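Local coordinates for glyoxalase family protein (Bacillus cereus, PDB 1ZSW), which binds a zinc ion and belongs to the glyoxalase/bleomycin resistance/dioxygenase superfamily, though its exact reaction remains unknown, at residues 42-56 / 328-338. Sequence-based numbering, arbitrary orientation. Where two conformers were deposited one is given.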
loop_
_atom_site.group_PDB
_atom_site.type_symbol
_atom_site.label_atom_id
_atom_site.label_comp_id
_atom_site.label_asym_id
_atom_site.label_seq_id
_atom_site.Cartn_x
_atom_site.Cartn_y
_atom_site.Cartn_z
ATOM N N ASN A 42 -5.976 -7.098 17.794
ATOM C CA ASN A 42 -6.244 -6.091 18.840
ATOM C C ASN A 42 -5.160 -5.014 18.896
ATOM O O ASN A 42 -5.465 -3.823 18.917
ATOM C CB ASN A 42 -6.418 -6.740 20.224
ATOM C CG ASN A 42 -7.657 -7.635 20.311
ATOM O OD1 ASN A 42 -8.580 -7.509 19.528
ATOM N ND2 ASN A 42 -7.657 -8.554 21.268
ATOM N N GLU A 43 -3.895 -5.429 18.871
ATOM C CA GLU A 43 -2.770 -4.489 18.951
ATOM C C GLU A 43 -2.613 -3.722 17.632
ATOM O O GLU A 43 -2.259 -2.542 17.619
ATOM C CB GLU A 43 -1.486 -5.236 19.320
ATOM C CG GLU A 43 -1.540 -5.843 20.727
ATOM C CD GLU A 43 -0.480 -6.899 20.974
ATOM O OE1 GLU A 43 0.175 -7.349 20.008
ATOM O OE2 GLU A 43 -0.312 -7.300 22.151
ATOM N N ASN A 44 -2.914 -4.408 16.529
ATOM C CA ASN A 44 -2.834 -3.797 15.207
ATOM C C ASN A 44 -3.874 -2.699 15.057
ATOM O O ASN A 44 -3.566 -1.583 14.661
ATOM C CB ASN A 44 -2.988 -4.890 14.130
ATOM C CG ASN A 44 -2.884 -4.326 12.727
ATOM O OD1 ASN A 44 -1.790 -4.007 12.247
ATOM N ND2 ASN A 44 -4.015 -4.205 12.068
ATOM N N ASN A 45 -5.108 -3.009 15.466
ATOM C CA ASN A 45 -6.185 -2.037 15.480
ATOM C C ASN A 45 -5.855 -0.830 16.359
ATOM O O ASN A 45 -6.064 0.292 15.942
ATOM C CB ASN A 45 -7.482 -2.724 15.939
ATOM C CG ASN A 45 -8.684 -1.772 16.011
ATOM O OD1 ASN A 45 -9.178 -1.476 17.110
ATOM N ND2 ASN A 45 -9.156 -1.299 14.862
ATOM N N HIS A 46 -5.297 -1.072 17.543
ATOM C CA HIS A 46 -4.975 0.036 18.400
ATOM C C HIS A 46 -3.953 0.946 17.706
ATOM O O HIS A 46 -4.114 2.161 17.664
ATOM C CB HIS A 46 -4.464 -0.416 19.767
ATOM C CG HIS A 46 -4.084 0.739 20.638
ATOM N ND1 HIS A 46 -5.022 1.550 21.242
ATOM C CD2 HIS A 46 -2.870 1.257 20.953
ATOM C CE1 HIS A 46 -4.400 2.510 21.908
ATOM N NE2 HIS A 46 -3.097 2.350 21.754
ATOM N N PHE A 47 -2.927 0.364 17.099
ATOM C CA PHE A 47 -1.904 1.201 16.502
ATOM C C PHE A 47 -2.374 2.006 15.309
ATOM O O PHE A 47 -2.140 3.234 15.241
ATOM C CB PHE A 47 -0.700 0.337 16.088
ATOM C CG PHE A 47 0.490 1.148 15.698
ATOM C CD1 PHE A 47 1.316 1.709 16.666
ATOM C CD2 PHE A 47 0.774 1.374 14.367
ATOM C CE1 PHE A 47 2.426 2.464 16.293
ATOM C CE2 PHE A 47 1.885 2.123 13.971
ATOM C CZ PHE A 47 2.725 2.664 14.944
ATOM N N TYR A 48 -3.052 1.339 14.356
ATOM C CA TYR A 48 -3.377 2.033 13.090
ATOM C C TYR A 48 -4.565 2.979 13.215
ATOM O O TYR A 48 -4.621 4.008 12.557
ATOM C CB TYR A 48 -3.502 1.024 11.896
ATOM C CG TYR A 48 -2.115 0.516 11.622
ATOM C CD1 TYR A 48 -1.635 -0.616 12.280
ATOM C CD2 TYR A 48 -1.244 1.272 10.851
ATOM C CE1 TYR A 48 -0.274 -1.043 12.128
ATOM C CE2 TYR A 48 0.092 0.863 10.681
ATOM C CZ TYR A 48 0.554 -0.276 11.332
ATOM O OH TYR A 48 1.897 -0.638 11.171
ATOM N N LYS A 49 -5.494 2.643 14.096
ATOM C CA LYS A 49 -6.670 3.483 14.309
ATOM C C LYS A 49 -6.430 4.478 15.433
ATOM O O LYS A 49 -6.518 5.667 15.219
ATOM C CB LYS A 49 -7.900 2.614 14.579
ATOM C CG LYS A 49 -9.173 3.420 14.816
ATOM C CD LYS A 49 -10.396 2.500 14.915
ATOM C CE LYS A 49 -10.306 1.619 16.142
ATOM N NZ LYS A 49 -10.534 2.369 17.419
ATOM N N ASN A 50 -6.083 4.002 16.619
ATOM C CA ASN A 50 -5.966 4.935 17.755
ATOM C C ASN A 50 -4.709 5.793 17.737
ATOM O O ASN A 50 -4.784 6.991 17.993
ATOM C CB ASN A 50 -6.149 4.198 19.081
ATOM C CG ASN A 50 -7.529 3.570 19.184
ATOM O OD1 ASN A 50 -7.666 2.380 19.433
ATOM N ND2 ASN A 50 -8.558 4.369 18.912
ATOM N N VAL A 51 -3.566 5.203 17.394
ATOM C CA VAL A 51 -2.309 5.975 17.439
ATOM C C VAL A 51 -2.138 6.754 16.149
ATOM O O VAL A 51 -1.937 7.964 16.151
ATOM C CB VAL A 51 -1.088 5.086 17.751
ATOM C CG1 VAL A 51 0.217 5.920 17.766
ATOM C CG2 VAL A 51 -1.291 4.326 19.093
ATOM N N LEU A 52 -2.250 6.074 15.009
ATOM C CA LEU A 52 -2.068 6.755 13.725
ATOM C C LEU A 52 -3.291 7.545 13.216
ATOM O O LEU A 52 -3.206 8.353 12.275
ATOM C CB LEU A 52 -1.633 5.720 12.664
ATOM C CG LEU A 52 -0.246 5.126 12.804
ATOM C CD1 LEU A 52 0.111 4.627 11.378
ATOM C CD2 LEU A 52 0.758 6.168 13.294
ATOM N N GLY A 53 -4.440 7.287 13.848
ATOM C CA GLY A 53 -5.631 8.069 13.560
ATOM C C GLY A 53 -6.378 7.717 12.286
ATOM O O GLY A 53 -7.198 8.508 11.835
ATOM N N LEU A 54 -6.018 6.590 11.645
ATOM C CA LEU A 54 -6.635 6.198 10.377
ATOM C C LEU A 54 -8.010 5.617 10.697
ATOM O O LEU A 54 -8.240 5.161 11.829
ATOM C CB LEU A 54 -5.817 5.122 9.648
ATOM C CG LEU A 54 -4.384 5.563 9.338
ATOM C CD1 LEU A 54 -3.686 4.348 8.744
ATOM C CD2 LEU A 54 -4.338 6.666 8.341
ATOM N N ARG A 55 -8.893 5.643 9.694
ATOM C CA ARG A 55 -10.195 4.969 9.866
ATOM C C ARG A 55 -10.081 3.486 9.586
ATOM O O ARG A 55 -9.451 3.114 8.603
ATOM C CB ARG A 55 -11.209 5.530 8.884
ATOM C CG ARG A 55 -12.655 4.962 9.151
ATOM C CD ARG A 55 -13.649 5.659 8.246
ATOM N NE ARG A 55 -14.986 5.324 8.772
ATOM C CZ ARG A 55 -16.138 5.717 8.248
ATOM N NH1 ARG A 55 -16.174 6.477 7.170
ATOM N NH2 ARG A 55 -17.262 5.354 8.855
ATOM N N ARG A 56 -10.698 2.641 10.421
ATOM C CA ARG A 56 -10.807 1.232 10.044
ATOM C C ARG A 56 -11.948 1.155 9.071
ATOM O O ARG A 56 -13.110 1.285 9.471
ATOM C CB ARG A 56 -11.027 0.303 11.227
ATOM C CG ARG A 56 -11.172 -1.157 10.720
ATOM C CD ARG A 56 -11.248 -2.110 11.863
ATOM N NE ARG A 56 -12.629 -2.159 12.368
ATOM C CZ ARG A 56 -12.981 -1.977 13.637
ATOM N NH1 ARG A 56 -12.078 -1.722 14.581
ATOM N NH2 ARG A 56 -14.261 -2.072 13.974
ATOM N N ILE A 328 -18.132 -18.730 9.977
ATOM C CA ILE A 328 -17.042 -17.748 9.981
ATOM C C ILE A 328 -17.026 -16.963 11.301
ATOM O O ILE A 328 -15.981 -16.863 11.964
ATOM C CB ILE A 328 -17.124 -16.810 8.731
ATOM C CG1 ILE A 328 -16.806 -17.602 7.455
ATOM C CG2 ILE A 328 -16.177 -15.606 8.848
ATOM C CD1 ILE A 328 -17.208 -16.903 6.150
ATOM N N GLU A 329 -18.189 -16.444 11.690
ATOM C CA GLU A 329 -18.316 -15.655 12.915
ATOM C C GLU A 329 -17.955 -16.452 14.160
ATOM O O GLU A 329 -17.291 -15.937 15.056
ATOM C CB GLU A 329 -19.722 -15.051 13.055
ATOM C CG GLU A 329 -19.983 -13.877 12.108
ATOM C CD GLU A 329 -21.248 -13.091 12.431
ATOM O OE1 GLU A 329 -22.148 -13.621 13.118
ATOM O OE2 GLU A 329 -21.350 -11.928 11.987
ATOM N N ALA A 330 -18.389 -17.710 14.195
ATOM C CA ALA A 330 -18.122 -18.603 15.324
ATOM C C ALA A 330 -16.626 -18.842 15.554
ATOM O O ALA A 330 -16.198 -19.017 16.699
ATOM C CB ALA A 330 -18.859 -19.923 15.136
ATOM N N ASN A 331 -15.838 -18.829 14.476
ATOM C CA ASN A 331 -14.395 -19.082 14.558
ATOM C C ASN A 331 -13.538 -17.821 14.801
ATOM O O ASN A 331 -12.316 -17.915 14.929
ATOM C CB ASN A 331 -13.904 -19.808 13.301
ATOM C CG ASN A 331 -12.557 -20.490 13.503
ATOM O OD1 ASN A 331 -12.459 -21.504 14.200
ATOM N ND2 ASN A 331 -11.514 -19.941 12.886
ATOM N N LEU A 332 -14.170 -16.656 14.902
ATOM C CA LEU A 332 -13.419 -15.410 15.097
ATOM C C LEU A 332 -13.638 -14.784 16.470
ATOM O O LEU A 332 -14.772 -14.686 16.944
ATOM C CB LEU A 332 -13.780 -14.382 14.017
ATOM C CG LEU A 332 -13.529 -14.769 12.559
ATOM C CD1 LEU A 332 -14.410 -13.930 11.643
ATOM C CD2 LEU A 332 -12.062 -14.643 12.177
ATOM N N ALA A 333 -12.548 -14.350 17.097
ATOM C CA ALA A 333 -12.622 -13.591 18.345
ATOM C C ALA A 333 -12.903 -12.141 18.015
ATOM O O ALA A 333 -12.339 -11.606 17.053
ATOM C CB ALA A 333 -11.331 -13.700 19.107
ATOM N N PRO A 334 -13.778 -11.487 18.802
ATOM C CA PRO A 334 -14.055 -10.075 18.537
ATOM C C PRO A 334 -12.798 -9.217 18.698
ATOM O O PRO A 334 -11.911 -9.555 19.484
ATOM C CB PRO A 334 -15.095 -9.707 19.602
ATOM C CG PRO A 334 -15.005 -10.777 20.638
ATOM C CD PRO A 334 -14.559 -12.012 19.942
ATOM N N ILE A 335 -12.708 -8.128 17.945
ATOM C CA ILE A 335 -11.568 -7.234 18.102
ATOM C C ILE A 335 -11.853 -6.292 19.258
ATOM O O ILE A 335 -12.839 -5.561 19.247
ATOM C CB ILE A 335 -11.216 -6.511 16.793
ATOM C CG1 ILE A 335 -10.519 -7.505 15.859
ATOM C CG2 ILE A 335 -10.322 -5.283 17.058
ATOM C CD1 ILE A 335 -10.617 -7.159 14.427
ATOM N N GLU A 336 -11.000 -6.353 20.272
ATOM C CA GLU A 336 -11.205 -5.605 21.501
ATOM C C GLU A 336 -10.576 -4.225 21.416
ATOM O O GLU A 336 -9.392 -4.106 21.110
ATOM C CB GLU A 336 -10.609 -6.373 22.682
ATOM C CG GLU A 336 -11.277 -7.716 22.959
ATOM C CD GLU A 336 -10.473 -8.583 23.914
ATOM O OE1 GLU A 336 -10.209 -9.760 23.571
ATOM O OE2 GLU A 336 -10.091 -8.085 25.000
ATOM N N GLU A 337 -11.374 -3.194 21.694
ATOM C CA GLU A 337 -10.897 -1.815 21.732
ATOM C C GLU A 337 -10.200 -1.535 23.054
ATOM O O GLU A 337 -10.804 -1.669 24.121
ATOM C CB GLU A 337 -12.051 -0.830 21.534
ATOM C CG GLU A 337 -12.717 -0.905 20.156
ATOM C CD GLU A 337 -11.846 -0.350 19.028
ATOM O OE1 GLU A 337 -10.933 0.453 19.306
ATOM O OE2 GLU A 337 -12.092 -0.715 17.858
ATOM N N LYS A 338 -8.923 -1.160 22.981
ATOM C CA LYS A 338 -8.135 -0.876 24.180
ATOM C C LYS A 338 -7.865 0.623 24.339
ATOM O O LYS A 338 -8.279 1.450 23.515
ATOM C CB LYS A 338 -6.831 -1.699 24.197
ATOM C CG LYS A 338 -5.717 -1.207 23.276
ATOM C CD LYS A 338 -4.648 -2.287 23.052
ATOM C CE LYS A 338 -3.237 -1.682 23.032
ATOM N NZ LYS A 338 -2.210 -2.543 22.356
ATOM O OXT LYS A 338 -7.238 1.048 25.313
HETATM O O HOH W 1 -7.858 -2.576 19.455
HETATM O O HOH W 2 -0.867 -1.405 19.782
#
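Glu337, one residue before the C-terminus, puts its carboxylate between Lys49 of helix 41-51 and Arg56 of strand 55-62. The two oxygens are shared out. Lys49 NZ bonds Glu337 OE1 at 2.7 Å, on the syn side and 31° out of the carboxylate plane. Arg56 NH1 reaches Glu337 OE2 at 3.4 Å, a weak bond made at the edge of the guanidinium. The stronger partner of Arg56 is the carbonyl of Gly312, which NH2 meets. Glu337 gets there by a bend at chi2 (-72°), and Lys49 curls at chi3 and chi4 to meet it.

About two helical turns before Lys49, Asn42 OD1 accepts the backbone N of Glu336 at 2.8 Å. The N-H comes from above the amide plane, 55° out of it. A water also bridges the carbonyls of Asn42 and Glu336. Ile335 lays CG2 near Asn42 and Asn45, and touches Met59, Tyr69 and Leu71 of the sheet.

The last residue, Lys338, is poorly ordered. Its aliphatic chain crosses the His46 ring, with CE 3.8 Å from the ring centroid in a CH-pi contact. A second water links Lys338 NZ to the carbonyl of Glu43.

This is a surface contact away from the zinc site: an extended C-terminal tail lies along a helix of the N-terminal part of a vicinal oxygen chelate fold.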